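Local coordinates for ABC transporter sugar binding protein (PDB 3UOR) that probably binds maltose or a related sugar in the periplasm as the solute-binding component of an ABC transporter, at residues Leu146-Lys151 and Trp267-Phe272; Gln161-Lys164 and Glu168-Gln171; Leu198-Gln203 and Leu227-Asn232. All blocks are in the same frame, centred on the assembly; numbering follows the deposited sequence.

Contact 1 (Leu146-Lys151 and Trp267-Phe272); sequences LLFYRK and WNVREF
The rings of Phe148 and Phe272 meet obliquely, with centroids 5.1 Å apart and planes inclined by 32°, so the pair is neither a stack nor an edge-to-face contact. Phe148 CD1 comes within 3.5 Å of Phe272 CE2. Farther along the Phe148 ring, its outer atoms meet side chains of the preceding helical turn: CZ lies 3.5 Å from Asn268 CB, and CE1 lies 3.7 Å from Val269 CG2. The first torsion of Phe148 (chi1 -73°) sets CG opposite the carbonyl carbon and sends the ring across to these residues. Asn268 and Val269 are adjacent, and Phe272 follows about one turn later, bonded back to Asn268 O by its N-H. Phenylalanine suits the strand position because a long, flat, wholly apolar group can bridge the 8.4 Å separation of Phe148 CA and Val269 CA. Phe272 continues the aromatic layer to Trp251, Phe254 and Trp284. Strand 134-150 is hydrogen-bonded here between strands 259-264 and 284-287 in the mixed sheet. Helix 267-275 packs on this sheet, where the axes of 146-150 and 267-272 run 17° apart and approach to 10.6 Å, while helix 359-364 lies against Leu146 and Val269.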
ATOM      1  N   LEU A 146      -8.373  -3.306   1.260  1.00 20.00           N
ATOM      2  CA  LEU A 146      -9.601  -3.851   0.689  1.00 22.56           C
ATOM      3  C   LEU A 146     -10.572  -4.094   1.844  1.00 25.98           C
ATOM      4  O   LEU A 146     -10.291  -3.689   2.977  1.00 34.51           O
ATOM      5  CB  LEU A 146      -9.295  -5.131  -0.129  1.00 22.28           C
ATOM      6  CG  LEU A 146      -8.470  -6.253   0.508  1.00 27.86           C
ATOM      7  CD1 LEU A 146      -9.095  -6.709   1.821  1.00 23.89           C
ATOM      8  CD2 LEU A 146      -8.253  -7.471  -0.450  1.00 26.91           C
ATOM      9  N   LEU A 147     -11.702  -4.750   1.592  1.00 30.72           N
ATOM     10  CA  LEU A 147     -12.734  -4.874   2.630  1.00 29.35           C
ATOM     11  C   LEU A 147     -12.649  -6.127   3.484  1.00 32.73           C
ATOM     12  O   LEU A 147     -12.763  -7.224   2.974  1.00 34.50           O
ATOM     13  CB  LEU A 147     -14.135  -4.823   2.005  1.00 26.98           C
ATOM     14  CG  LEU A 147     -14.437  -3.628   1.103  1.00 31.86           C
ATOM     15  CD1 LEU A 147     -15.731  -3.879   0.350  1.00 26.47           C
ATOM     16  CD2 LEU A 147     -14.532  -2.335   1.912  1.00 29.79           C
ATOM     17  N   PHE A 148     -12.466  -5.956   4.785  1.00 32.06           N
ATOM     18  CA  PHE A 148     -12.742  -7.014   5.749  1.00 29.87           C
ATOM     19  C   PHE A 148     -14.224  -6.901   6.034  1.00 35.77           C
ATOM     20  O   PHE A 148     -14.728  -5.794   6.172  1.00 36.05           O
ATOM     21  CB  PHE A 148     -11.947  -6.781   7.046  1.00 31.43           C
ATOM     22  CG  PHE A 148     -10.484  -7.048   6.906  1.00 34.80           C
ATOM     23  CD1 PHE A 148      -9.921  -8.209   7.428  1.00 35.09           C
ATOM     24  CD2 PHE A 148      -9.674  -6.171   6.224  1.00 28.49           C
ATOM     25  CE1 PHE A 148      -8.564  -8.470   7.284  1.00 39.50           C
ATOM     26  CE2 PHE A 148      -8.311  -6.440   6.068  1.00 32.78           C
ATOM     27  CZ  PHE A 148      -7.761  -7.585   6.603  1.00 32.06           C
ATOM     28  N   TYR A 149     -14.926  -8.029   6.128  1.00 32.91           N
ATOM     29  CA  TYR A 149     -16.372  -7.989   6.302  1.00 30.27           C
ATOM     30  C   TYR A 149     -16.913  -9.083   7.199  1.00 37.25           C
ATOM     31  O   TYR A 149     -16.343 -10.173   7.270  1.00 37.78           O
ATOM     32  CB  TYR A 149     -17.099  -8.035   4.958  1.00 31.75           C
ATOM     33  CG  TYR A 149     -17.001  -9.349   4.225  1.00 35.72           C
ATOM     34  CD1 TYR A 149     -15.839  -9.701   3.526  1.00 32.30           C
ATOM     35  CD2 TYR A 149     -18.068 -10.241   4.221  1.00 36.32           C
ATOM     36  CE1 TYR A 149     -15.746 -10.917   2.838  1.00 37.67           C
ATOM     37  CE2 TYR A 149     -17.992 -11.454   3.539  1.00 39.88           C
ATOM     38  CZ  TYR A 149     -16.832 -11.787   2.849  1.00 38.88           C
ATOM     39  OH  TYR A 149     -16.778 -12.974   2.168  1.00 38.89           O
ATOM     40  N   ARG A 150     -18.014  -8.766   7.883  1.00 32.99           N
ATOM     41  CA  ARG A 150     -18.767  -9.739   8.666  1.00 39.02           C
ATOM     42  C   ARG A 150     -19.755 -10.467   7.760  1.00 39.92           C
ATOM     43  O   ARG A 150     -20.724  -9.870   7.278  1.00 36.59           O
ATOM     44  CB  ARG A 150     -19.515  -9.045   9.803  1.00 34.00           C
ATOM     45  CG  ARG A 150     -18.599  -8.452  10.886  1.00 34.11           C
ATOM     46  CD  ARG A 150     -18.336  -9.463  11.992  1.00 37.40           C
ATOM     47  NE  ARG A 150     -19.586 -10.040  12.520  1.00 40.04           N
ATOM     48  CZ  ARG A 150     -20.275  -9.528  13.540  1.00 49.04           C
ATOM     49  NH1 ARG A 150     -19.844  -8.433  14.155  1.00 55.81           N
ATOM     50  NH2 ARG A 150     -21.390 -10.113  13.958  1.00 42.65           N
ATOM     51  N   LYS A 151     -19.492 -11.752   7.514  1.00 33.94           N
ATOM     52  CA  LYS A 151     -20.334 -12.572   6.647  1.00 36.78           C
ATOM     53  C   LYS A 151     -21.762 -12.674   7.166  1.00 40.69           C
ATOM     54  O   LYS A 151     -22.725 -12.531   6.408  1.00 41.65           O
ATOM     55  CB  LYS A 151     -19.752 -13.978   6.500  1.00 36.92           C
ATOM     56  CG  LYS A 151     -18.426 -14.026   5.777  1.00 52.88           C
ATOM     57  CD  LYS A 151     -17.922 -15.461   5.624  1.00 64.48           C
ATOM     58  CE  LYS A 151     -16.555 -15.490   4.931  1.00 72.27           C
ATOM     59  NZ  LYS A 151     -15.946 -16.849   4.885  1.00 74.43           N
ATOM     60  N   TRP A 267      -2.032  -6.745   7.328  1.00 34.54           N
ATOM     61  CA  TRP A 267      -1.645  -6.975   8.723  1.00 39.42           C
ATOM     62  C   TRP A 267      -2.869  -7.252   9.599  1.00 37.68           C
ATOM     63  O   TRP A 267      -2.742  -7.827  10.674  1.00 42.87           O
ATOM     64  CB  TRP A 267      -0.871  -5.777   9.290  1.00 40.01           C
ATOM     65  CG  TRP A 267      -1.753  -4.564   9.411  1.00 49.77           C
ATOM     66  CD1 TRP A 267      -2.522  -4.209  10.485  1.00 53.34           C
ATOM     67  CD2 TRP A 267      -1.993  -3.575   8.399  1.00 52.25           C
ATOM     68  NE1 TRP A 267      -3.216  -3.049  10.212  1.00 54.88           N
ATOM     69  CE2 TRP A 267      -2.911  -2.639   8.939  1.00 55.59           C
ATOM     70  CE3 TRP A 267      -1.511  -3.380   7.095  1.00 49.57           C
ATOM     71  CZ2 TRP A 267      -3.359  -1.524   8.219  1.00 52.10           C
ATOM     72  CZ3 TRP A 267      -1.957  -2.271   6.378  1.00 56.91           C
ATOM     73  CH2 TRP A 267      -2.875  -1.355   6.947  1.00 58.55           C
ATOM     74  N   ASN A 268      -4.055  -6.858   9.147  1.00 32.58           N
ATOM     75  CA  ASN A 268      -5.251  -7.108   9.953  1.00 28.19           C
ATOM     76  C   ASN A 268      -5.681  -8.567   9.977  1.00 40.99           C
ATOM     77  O   ASN A 268      -6.376  -8.996  10.901  1.00 43.98           O
ATOM     78  CB  ASN A 268      -6.434  -6.245   9.494  1.00 30.65           C
ATOM     79  CG  ASN A 268      -6.274  -4.791   9.876  1.00 44.85           C
ATOM     80  OD1 ASN A 268      -6.144  -3.920   9.013  1.00 51.37           O
ATOM     81  ND2 ASN A 268      -6.278  -4.516  11.171  1.00 43.58           N
ATOM     82  N   VAL A 269      -5.306  -9.328   8.957  1.00 42.44           N
ATOM     83  CA  VAL A 269      -5.813 -10.694   8.871  1.00 40.84           C
ATOM     84  C   VAL A 269      -5.459 -11.418  10.168  1.00 40.89           C
ATOM     85  O   VAL A 269      -6.335 -11.977  10.833  1.00 43.27           O
ATOM     86  CB  VAL A 269      -5.293 -11.445   7.633  1.00 41.61           C
ATOM     87  CG1 VAL A 269      -5.665 -12.945   7.698  1.00 39.22           C
ATOM     88  CG2 VAL A 269      -5.864 -10.824   6.373  1.00 39.22           C
ATOM     89  N   ARG A 270      -4.185 -11.358  10.551  1.00 34.62           N
ATOM     90  CA  ARG A 270      -3.738 -12.001  11.785  1.00 49.19           C
ATOM     91  C   ARG A 270      -4.432 -11.436  13.013  1.00 54.63           C
ATOM     92  O   ARG A 270      -4.894 -12.188  13.874  1.00 61.09           O
ATOM     93  CB  ARG A 270      -2.220 -11.897  11.952  1.00 52.72           C
ATOM     94  CG  ARG A 270      -1.683 -12.818  13.048  1.00 78.53           C
ATOM     95  CD  ARG A 270      -0.151 -12.842  13.100  1.00100.64           C
ATOM     96  NE  ARG A 270       0.498 -13.097  11.804  1.00111.16           N
ATOM     97  CZ  ARG A 270       0.160 -14.065  10.948  1.00112.08           C
ATOM     98  NH1 ARG A 270      -0.846 -14.898  11.217  1.00117.83           N
ATOM     99  NH2 ARG A 270       0.836 -14.199   9.812  1.00 99.39           N
ATOM    100  N   GLU A 271      -4.513 -10.112  13.088  1.00 54.63           N
ATOM    101  CA  GLU A 271      -5.117  -9.452  14.241  1.00 44.56           C
ATOM    102  C   GLU A 271      -6.561  -9.849  14.455  1.00 49.25           C
ATOM    103  O   GLU A 271      -6.980 -10.047  15.595  1.00 51.23           O
ATOM    104  CB  GLU A 271      -4.983  -7.943  14.112  1.00 44.27           C
ATOM    105  CG  GLU A 271      -3.536  -7.513  14.001  1.00 45.54           C
ATOM    106  CD  GLU A 271      -2.697  -8.077  15.129  1.00 64.94           C
ATOM    107  OE1 GLU A 271      -3.179  -8.100  16.280  1.00 67.58           O
ATOM    108  OE2 GLU A 271      -1.558  -8.511  14.869  1.00 80.89           O
ATOM    109  N   PHE A 272      -7.329  -9.966  13.374  1.00 46.37           N
ATOM    110  CA  PHE A 272      -8.720 -10.391  13.505  1.00 43.89           C
ATOM    111  C   PHE A 272      -8.772 -11.858  13.924  1.00 56.09           C
ATOM    112  O   PHE A 272      -9.618 -12.252  14.726  1.00 50.40           O
ATOM    113  CB  PHE A 272      -9.493 -10.230  12.192  1.00 42.30           C
ATOM    114  CG  PHE A 272      -9.983  -8.830  11.922  1.00 44.56           C
ATOM    115  CD1 PHE A 272     -10.994  -8.272  12.681  1.00 50.82           C
ATOM    116  CD2 PHE A 272      -9.461  -8.091  10.886  1.00 50.99           C
ATOM    117  CE1 PHE A 272     -11.460  -6.996  12.412  1.00 51.79           C
ATOM    118  CE2 PHE A 272      -9.920  -6.810  10.622  1.00 53.05           C
ATOM    119  CZ  PHE A 272     -10.915  -6.268  11.377  1.00 49.52           C
TER

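Contact 2 (Gln161-Lys164 and Glu168-Gln171); sequences QMPK and EMEQ
Pro163 and Lys164 meet Glu168 and Met169 where a loop runs into the N-terminal turn of helix 166-180, an arrangement of the helix N-capping kind. Thr165 OG1 accepts a hydrogen bond from Glu168 N, which is one half of a capping box. The carboxylate of the same glutamate reaches back to the chain just ahead of the helix: Lys164 N donates to Glu168 OE1 over 2.9 Å, at a nearly straight angle of 166° and roughly along the C-O axis of the acceptor. Glu168 gets there by setting CG opposite its carbonyl carbon (chi1 -65°) and keeping its chain extended beyond CG. Glutamate fits because its chain is long enough to return to the preceding loop, and its negative charge probably interacts favourably with the positive end of the helix dipole. Lys164 points away from the helix at its first bond and is extended beyond CG, in keeping with its exposed place, so its backbone rather than its ammonium group serves this contact. Proline fits the other half of the interface as a compact, rigid wedge with no N-H to satisfy. Its ring lies against the backbone between Glu168 and Met169, with Pro163 CB 3.4 Å from Met169 N. Met169 swings CG to the far side from its backbone N (chi1 -165°) and remains extended, which puts its terminal CE against Leu147 of strand 134-150. At the base of Met169 the packing is tight, Pro163 CB standing 3.5 Å from Met169 CA.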
ATOM      1  N   GLN A 161     -23.256 -12.519  -1.521  1.00 37.35           N
ATOM      2  CA  GLN A 161     -22.140 -12.014  -2.324  1.00 33.62           C
ATOM      3  C   GLN A 161     -21.725 -10.628  -1.836  1.00 37.09           C
ATOM      4  O   GLN A 161     -22.573  -9.783  -1.518  1.00 32.82           O
ATOM      5  CB  GLN A 161     -22.569 -11.867  -3.792  1.00 35.86           C
ATOM      6  CG  GLN A 161     -23.166 -13.121  -4.418  1.00 33.42           C
ATOM      7  CD  GLN A 161     -22.257 -14.302  -4.274  1.00 34.04           C
ATOM      8  OE1 GLN A 161     -21.198 -14.370  -4.909  1.00 38.60           O
ATOM      9  NE2 GLN A 161     -22.654 -15.249  -3.425  1.00 42.02           N
ATOM     10  N   MET A 162     -20.425 -10.380  -1.777  1.00 38.86           N
ATOM     11  CA  MET A 162     -19.958  -9.023  -1.553  1.00 38.55           C
ATOM     12  C   MET A 162     -20.149  -8.271  -2.861  1.00 41.07           C
ATOM     13  O   MET A 162     -20.133  -8.875  -3.929  1.00 35.15           O
ATOM     14  CB  MET A 162     -18.496  -8.997  -1.092  1.00 33.45           C
ATOM     15  CG  MET A 162     -18.311  -9.320   0.381  1.00 32.06           C
ATOM     16  SD  MET A 162     -18.936  -8.008   1.443  1.00 34.51           S
ATOM     17  CE  MET A 162     -17.459  -6.970   1.464  1.00 22.97           C
ATOM     18  N   PRO A 163     -20.375  -6.948  -2.774  1.00 34.99           N
ATOM     19  CA  PRO A 163     -20.541  -6.043  -3.925  1.00 33.67           C
ATOM     20  C   PRO A 163     -19.256  -5.940  -4.731  1.00 37.10           C
ATOM     21  O   PRO A 163     -18.185  -6.054  -4.130  1.00 33.03           O
ATOM     22  CB  PRO A 163     -20.815  -4.682  -3.267  1.00 33.10           C
ATOM     23  CG  PRO A 163     -20.180  -4.801  -1.883  1.00 32.62           C
ATOM     24  CD  PRO A 163     -20.442  -6.237  -1.485  1.00 29.40           C
ATOM     25  N   LYS A 164     -19.351  -5.730  -6.047  1.00 29.02           N
ATOM     26  CA  LYS A 164     -18.151  -5.568  -6.865  1.00 30.89           C
ATOM     27  C   LYS A 164     -18.122  -4.229  -7.569  1.00 38.43           C
ATOM     28  O   LYS A 164     -17.058  -3.782  -8.003  1.00 33.17           O
ATOM     29  CB  LYS A 164     -18.024  -6.683  -7.912  1.00 35.41           C
ATOM     30  CG  LYS A 164     -17.917  -8.082  -7.327  1.00 34.97           C
ATOM     31  CD  LYS A 164     -17.670  -9.118  -8.428  1.00 31.11           C
ATOM     32  CE  LYS A 164     -17.462 -10.499  -7.826  1.00 35.94           C
ATOM     33  NZ  LYS A 164     -16.759 -11.406  -8.779  1.00 36.84           N
ATOM     34  N   GLU A 168     -23.468  -1.300  -6.495  1.00 37.15           N
ATOM     35  CA  GLU A 168     -23.790  -2.463  -5.667  1.00 30.53           C
ATOM     36  C   GLU A 168     -23.337  -2.217  -4.217  1.00 30.95           C
ATOM     37  O   GLU A 168     -24.019  -2.579  -3.262  1.00 36.25           O
ATOM     38  CB  GLU A 168     -23.111  -3.724  -6.219  1.00 35.70           C
ATOM     39  CG  GLU A 168     -23.604  -4.142  -7.603  1.00 43.01           C
ATOM     40  CD  GLU A 168     -22.765  -5.239  -8.241  1.00 40.78           C
ATOM     41  OE1 GLU A 168     -21.714  -5.631  -7.657  1.00 36.68           O
ATOM     42  OE2 GLU A 168     -23.168  -5.712  -9.328  1.00 42.89           O
ATOM     43  N   MET A 169     -22.170  -1.610  -4.056  1.00 28.36           N
ATOM     44  CA  MET A 169     -21.661  -1.352  -2.721  1.00 29.58           C
ATOM     45  C   MET A 169     -22.612  -0.410  -1.967  1.00 37.01           C
ATOM     46  O   MET A 169     -22.921  -0.624  -0.780  1.00 36.39           O
ATOM     47  CB  MET A 169     -20.250  -0.761  -2.776  1.00 32.57           C
ATOM     48  CG  MET A 169     -19.554  -0.808  -1.419  1.00 27.03           C
ATOM     49  SD  MET A 169     -17.957  -0.004  -1.437  1.00 32.14           S
ATOM     50  CE  MET A 169     -17.585  -0.089   0.309  1.00 30.26           C
ATOM     51  N   GLU A 170     -23.089   0.623  -2.661  1.00 28.25           N
ATOM     52  CA  GLU A 170     -24.018   1.573  -2.039  1.00 35.64           C
ATOM     53  C   GLU A 170     -25.315   0.889  -1.575  1.00 37.35           C
ATOM     54  O   GLU A 170     -25.778   1.103  -0.447  1.00 46.55           O
ATOM     55  CB  GLU A 170     -24.319   2.736  -2.991  1.00 31.83           C
ATOM     56  CG  GLU A 170     -23.068   3.524  -3.348  1.00 37.89           C
ATOM     57  CD  GLU A 170     -23.396   4.892  -3.927  1.00 46.43           C
ATOM     58  OE1 GLU A 170     -24.501   5.068  -4.475  1.00 56.43           O
ATOM     59  OE2 GLU A 170     -22.544   5.797  -3.842  1.00 51.82           O
ATOM     60  N   GLN A 171     -25.889   0.051  -2.435  1.00 39.68           N
ATOM     61  CA  GLN A 171     -27.106  -0.683  -2.080  1.00 40.81           C
ATOM     62  C   GLN A 171     -26.883  -1.633  -0.904  1.00 41.18           C
ATOM     63  O   GLN A 171     -27.706  -1.701  -0.009  1.00 41.55           O
ATOM     64  CB  GLN A 171     -27.645  -1.450  -3.277  1.00 36.04           C
ATOM     65  CG  GLN A 171     -28.104  -0.540  -4.378  1.00 55.22           C
ATOM     66  CD  GLN A 171     -29.294   0.269  -3.933  1.00 74.24           C
ATOM     67  OE1 GLN A 171     -30.232  -0.271  -3.341  1.00 77.60           O
ATOM     68  NE2 GLN A 171     -29.260   1.571  -4.191  1.00 80.24           N
TER

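Contact 3 (Leu198-Gln203 and Leu227-Asn232); sequences LSFALQ and LGFYDN
A buried T-shaped aromatic pair joins two helices here, with Phe200 near the end of helix 195-202 and Phe229 midway along helix 221-235. The edge of Phe229 points at the face of Phe200: the planes stand 86° apart and the centroids 5.1 Å. Phe229 CE2 does most of the touching, 3.7 Å from Phe200 CE1 and displaced toward the rim of that ring rather than over its middle. Such a geometry sets the slightly positive ring hydrogens of one phenylalanine against the electron-rich face of the other. The two rings reach their meeting point by different torsions. Phe229 holds CG opposite its backbone N (chi1 -178°), whereas Phe200 turns CG beside its own (chi1 -65°), and the side chains cross almost at a right angle. Phenylalanine suits both places because it packs between the helices without any polar atom to satisfy. At the edge of the Phe200 ring, in its plane, lies Gln203 OE1, 3.6 Å from Phe200 CD1. That amide oxygen also accepts a hydrogen bond from Trp166 NE1, and the Trp166 ring stacks on Phe229, so helix 166-180 adds a third aromatic ring. The arrangement is aromatic packing between helices, in one lobe of the alpha/beta periplasmic-binding-protein fold of bacterial extracellular solute-binding proteins.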
ATOM      1  N   LEU A 198      -7.716   7.635  -1.457  1.00 22.31           N
ATOM      2  CA  LEU A 198      -6.713   7.391  -2.490  1.00 26.53           C
ATOM      3  C   LEU A 198      -7.068   6.141  -3.322  1.00 30.99           C
ATOM      4  O   LEU A 198      -6.986   6.169  -4.552  1.00 27.55           O
ATOM      5  CB  LEU A 198      -5.315   7.275  -1.882  1.00 20.11           C
ATOM      6  CG  LEU A 198      -4.215   6.886  -2.870  1.00 26.72           C
ATOM      7  CD1 LEU A 198      -4.115   7.935  -3.965  1.00 25.11           C
ATOM      8  CD2 LEU A 198      -2.873   6.766  -2.147  1.00 21.58           C
ATOM      9  N   SER A 199      -7.471   5.060  -2.655  1.00 26.52           N
ATOM     10  CA  SER A 199      -7.835   3.820  -3.364  1.00 29.73           C
ATOM     11  C   SER A 199      -8.910   4.116  -4.399  1.00 33.05           C
ATOM     12  O   SER A 199      -8.771   3.754  -5.561  1.00 29.21           O
ATOM     13  CB  SER A 199      -8.353   2.747  -2.392  1.00 23.46           C
ATOM     14  OG  SER A 199      -7.334   2.390  -1.475  1.00 26.01           O
ATOM     15  N   PHE A 200      -9.977   4.796  -3.978  1.00 32.62           N
ATOM     16  CA  PHE A 200     -11.086   5.096  -4.884  1.00 30.35           C
ATOM     17  C   PHE A 200     -10.678   6.043  -6.008  1.00 28.40           C
ATOM     18  O   PHE A 200     -11.239   5.980  -7.099  1.00 33.00           O
ATOM     19  CB  PHE A 200     -12.308   5.637  -4.111  1.00 27.83           C
ATOM     20  CG  PHE A 200     -12.903   4.634  -3.180  1.00 35.42           C
ATOM     21  CD1 PHE A 200     -13.265   3.366  -3.652  1.00 29.43           C
ATOM     22  CD2 PHE A 200     -13.064   4.914  -1.834  1.00 31.98           C
ATOM     23  CE1 PHE A 200     -13.804   2.413  -2.807  1.00 28.23           C
ATOM     24  CE2 PHE A 200     -13.611   3.950  -0.971  1.00 30.94           C
ATOM     25  CZ  PHE A 200     -13.980   2.699  -1.467  1.00 33.13           C
ATOM     26  N   ALA A 201      -9.717   6.927  -5.739  1.00 27.82           N
ATOM     27  CA  ALA A 201      -9.233   7.859  -6.764  1.00 26.60           C
ATOM     28  C   ALA A 201      -8.360   7.142  -7.787  1.00 34.47           C
ATOM     29  O   ALA A 201      -8.395   7.456  -8.990  1.00 34.88           O
ATOM     30  CB  ALA A 201      -8.463   9.015  -6.117  1.00 28.03           C
ATOM     31  N   LEU A 202      -7.578   6.170  -7.314  1.00 28.39           N
ATOM     32  CA  LEU A 202      -6.791   5.329  -8.217  1.00 31.40           C
ATOM     33  C   LEU A 202      -7.651   4.475  -9.154  1.00 32.26           C
ATOM     34  O   LEU A 202      -7.150   3.991 -10.149  1.00 34.04           O
ATOM     35  CB  LEU A 202      -5.835   4.423  -7.444  1.00 25.06           C
ATOM     36  CG  LEU A 202      -4.714   5.163  -6.749  1.00 25.77           C
ATOM     37  CD1 LEU A 202      -3.923   4.198  -5.862  1.00 24.80           C
ATOM     38  CD2 LEU A 202      -3.854   5.768  -7.800  1.00 24.28           C
ATOM     39  N   GLN A 203      -8.935   4.279  -8.837  1.00 30.84           N
ATOM     40  CA  GLN A 203      -9.810   3.498  -9.729  1.00 27.30           C
ATOM     41  C   GLN A 203     -10.318   4.286 -10.944  1.00 34.71           C
ATOM     42  O   GLN A 203     -11.119   3.770 -11.708  1.00 40.30           O
ATOM     43  CB  GLN A 203     -11.004   2.908  -8.963  1.00 19.11           C
ATOM     44  CG  GLN A 203     -10.597   1.992  -7.817  1.00 30.22           C
ATOM     45  CD  GLN A 203     -11.780   1.531  -7.037  1.00 34.32           C
ATOM     46  OE1 GLN A 203     -12.832   2.184  -7.037  1.00 35.27           O
ATOM     47  NE2 GLN A 203     -11.637   0.398  -6.364  1.00 29.87           N
ATOM     48  N   LEU A 227     -13.988  11.690  -4.703  1.00 26.00           N
ATOM     49  CA  LEU A 227     -14.453  12.531  -3.592  1.00 29.47           C
ATOM     50  C   LEU A 227     -15.958  12.380  -3.372  1.00 31.09           C
ATOM     51  O   LEU A 227     -16.426  12.222  -2.242  1.00 31.37           O
ATOM     52  CB  LEU A 227     -14.117  14.022  -3.821  1.00 33.95           C
ATOM     53  CG  LEU A 227     -14.514  14.954  -2.661  1.00 35.04           C
ATOM     54  CD1 LEU A 227     -13.808  14.471  -1.366  1.00 24.59           C
ATOM     55  CD2 LEU A 227     -14.124  16.403  -2.985  1.00 30.65           C
ATOM     56  N   GLY A 228     -16.719  12.416  -4.453  1.00 29.61           N
ATOM     57  CA  GLY A 228     -18.162  12.271  -4.335  1.00 30.61           C
ATOM     58  C   GLY A 228     -18.588  10.964  -3.676  1.00 42.91           C
ATOM     59  O   GLY A 228     -19.395  10.952  -2.727  1.00 35.63           O
ATOM     60  N   PHE A 229     -18.045   9.856  -4.188  1.00 37.50           N
ATOM     61  CA  PHE A 229     -18.364   8.505  -3.694  1.00 31.84           C
ATOM     62  C   PHE A 229     -17.960   8.360  -2.214  1.00 31.39           C
ATOM     63  O   PHE A 229     -18.732   7.882  -1.386  1.00 29.93           O
ATOM     64  CB  PHE A 229     -17.632   7.463  -4.559  1.00 30.94           C
ATOM     65  CG  PHE A 229     -17.908   6.033  -4.178  1.00 37.29           C
ATOM     66  CD1 PHE A 229     -19.191   5.507  -4.275  1.00 34.74           C
ATOM     67  CD2 PHE A 229     -16.868   5.198  -3.775  1.00 36.11           C
ATOM     68  CE1 PHE A 229     -19.443   4.179  -3.942  1.00 41.49           C
ATOM     69  CE2 PHE A 229     -17.101   3.880  -3.444  1.00 30.86           C
ATOM     70  CZ  PHE A 229     -18.394   3.354  -3.530  1.00 35.33           C
ATOM     71  N   TYR A 230     -16.746   8.797  -1.891  1.00 25.20           N
ATOM     72  CA  TYR A 230     -16.228   8.738  -0.527  1.00 25.77           C
ATOM     73  C   TYR A 230     -17.038   9.622   0.462  1.00 36.32           C
ATOM     74  O   TYR A 230     -17.470   9.162   1.519  1.00 31.18           O
ATOM     75  CB  TYR A 230     -14.752   9.160  -0.559  1.00 22.78           C
ATOM     76  CG  TYR A 230     -14.058   9.281   0.775  1.00 29.71           C
ATOM     77  CD1 TYR A 230     -13.496   8.161   1.396  1.00 32.87           C
ATOM     78  CD2 TYR A 230     -13.899  10.524   1.395  1.00 35.54           C
ATOM     79  CE1 TYR A 230     -12.815   8.278   2.606  1.00 32.05           C
ATOM     80  CE2 TYR A 230     -13.226  10.646   2.613  1.00 30.32           C
ATOM     81  CZ  TYR A 230     -12.677   9.518   3.204  1.00 34.93           C
ATOM     82  OH  TYR A 230     -11.999   9.604   4.397  1.00 36.71           O
ATOM     83  N   ASP A 231     -17.255  10.883   0.119  1.00 36.62           N
ATOM     84  CA  ASP A 231     -18.024  11.782   1.001  1.00 29.18           C
ATOM     85  C   ASP A 231     -19.445  11.247   1.218  1.00 41.05           C
ATOM     86  O   ASP A 231     -19.971  11.256   2.338  1.00 38.03           O
ATOM     87  CB  ASP A 231     -18.074  13.177   0.392  1.00 33.32           C
ATOM     88  CG  ASP A 231     -18.764  14.191   1.293  1.00 36.99           C
ATOM     89  OD1 ASP A 231     -18.656  14.076   2.536  1.00 37.34           O
ATOM     90  OD2 ASP A 231     -19.388  15.119   0.743  1.00 38.84           O
ATOM     91  N   ASN A 232     -20.061  10.757   0.149  1.00 41.10           N
ATOM     92  CA  ASN A 232     -21.438  10.266   0.237  1.00 35.97           C
ATOM     93  C   ASN A 232     -21.642   9.226   1.343  1.00 43.12           C
ATOM     94  O   ASN A 232     -22.687   9.202   1.973  1.00 40.13           O
ATOM     95  CB  ASN A 232     -21.902   9.696  -1.106  1.00 31.48           C
ATOM     96  CG  ASN A 232     -23.366   9.316  -1.093  1.00 39.93           C
ATOM     97  OD1 ASN A 232     -24.239  10.166  -0.925  1.00 39.96           O
ATOM     98  ND2 ASN A 232     -23.646   8.035  -1.283  1.00 35.96           N
TER

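Contacts 2 and 3 both fall in the chain that runs between the two segments of contact 1. Contacts 1 and 2 have centres about 17 Å apart and touch: Tyr149 CG lies 3.6 Å from Met162 SD, and Leu147 CD1 lies 3.7 Å from Met162 CE. Contact 2 also meets contact 3, its centre about 15 Å away. Met169 touches both neighbours, Leu147 of contact 1 through CE (4.1 Å to Leu147 CD2) and Phe229 of contact 3 through SD (4.0 Å to Phe229 CZ). Contacts 1 and 3 do not touch directly; their centres are about 21 Å apart and their nearest atoms about 6 Å. Contact 2 thus lies between the strand of contact 1 and the helix pair of contact 3.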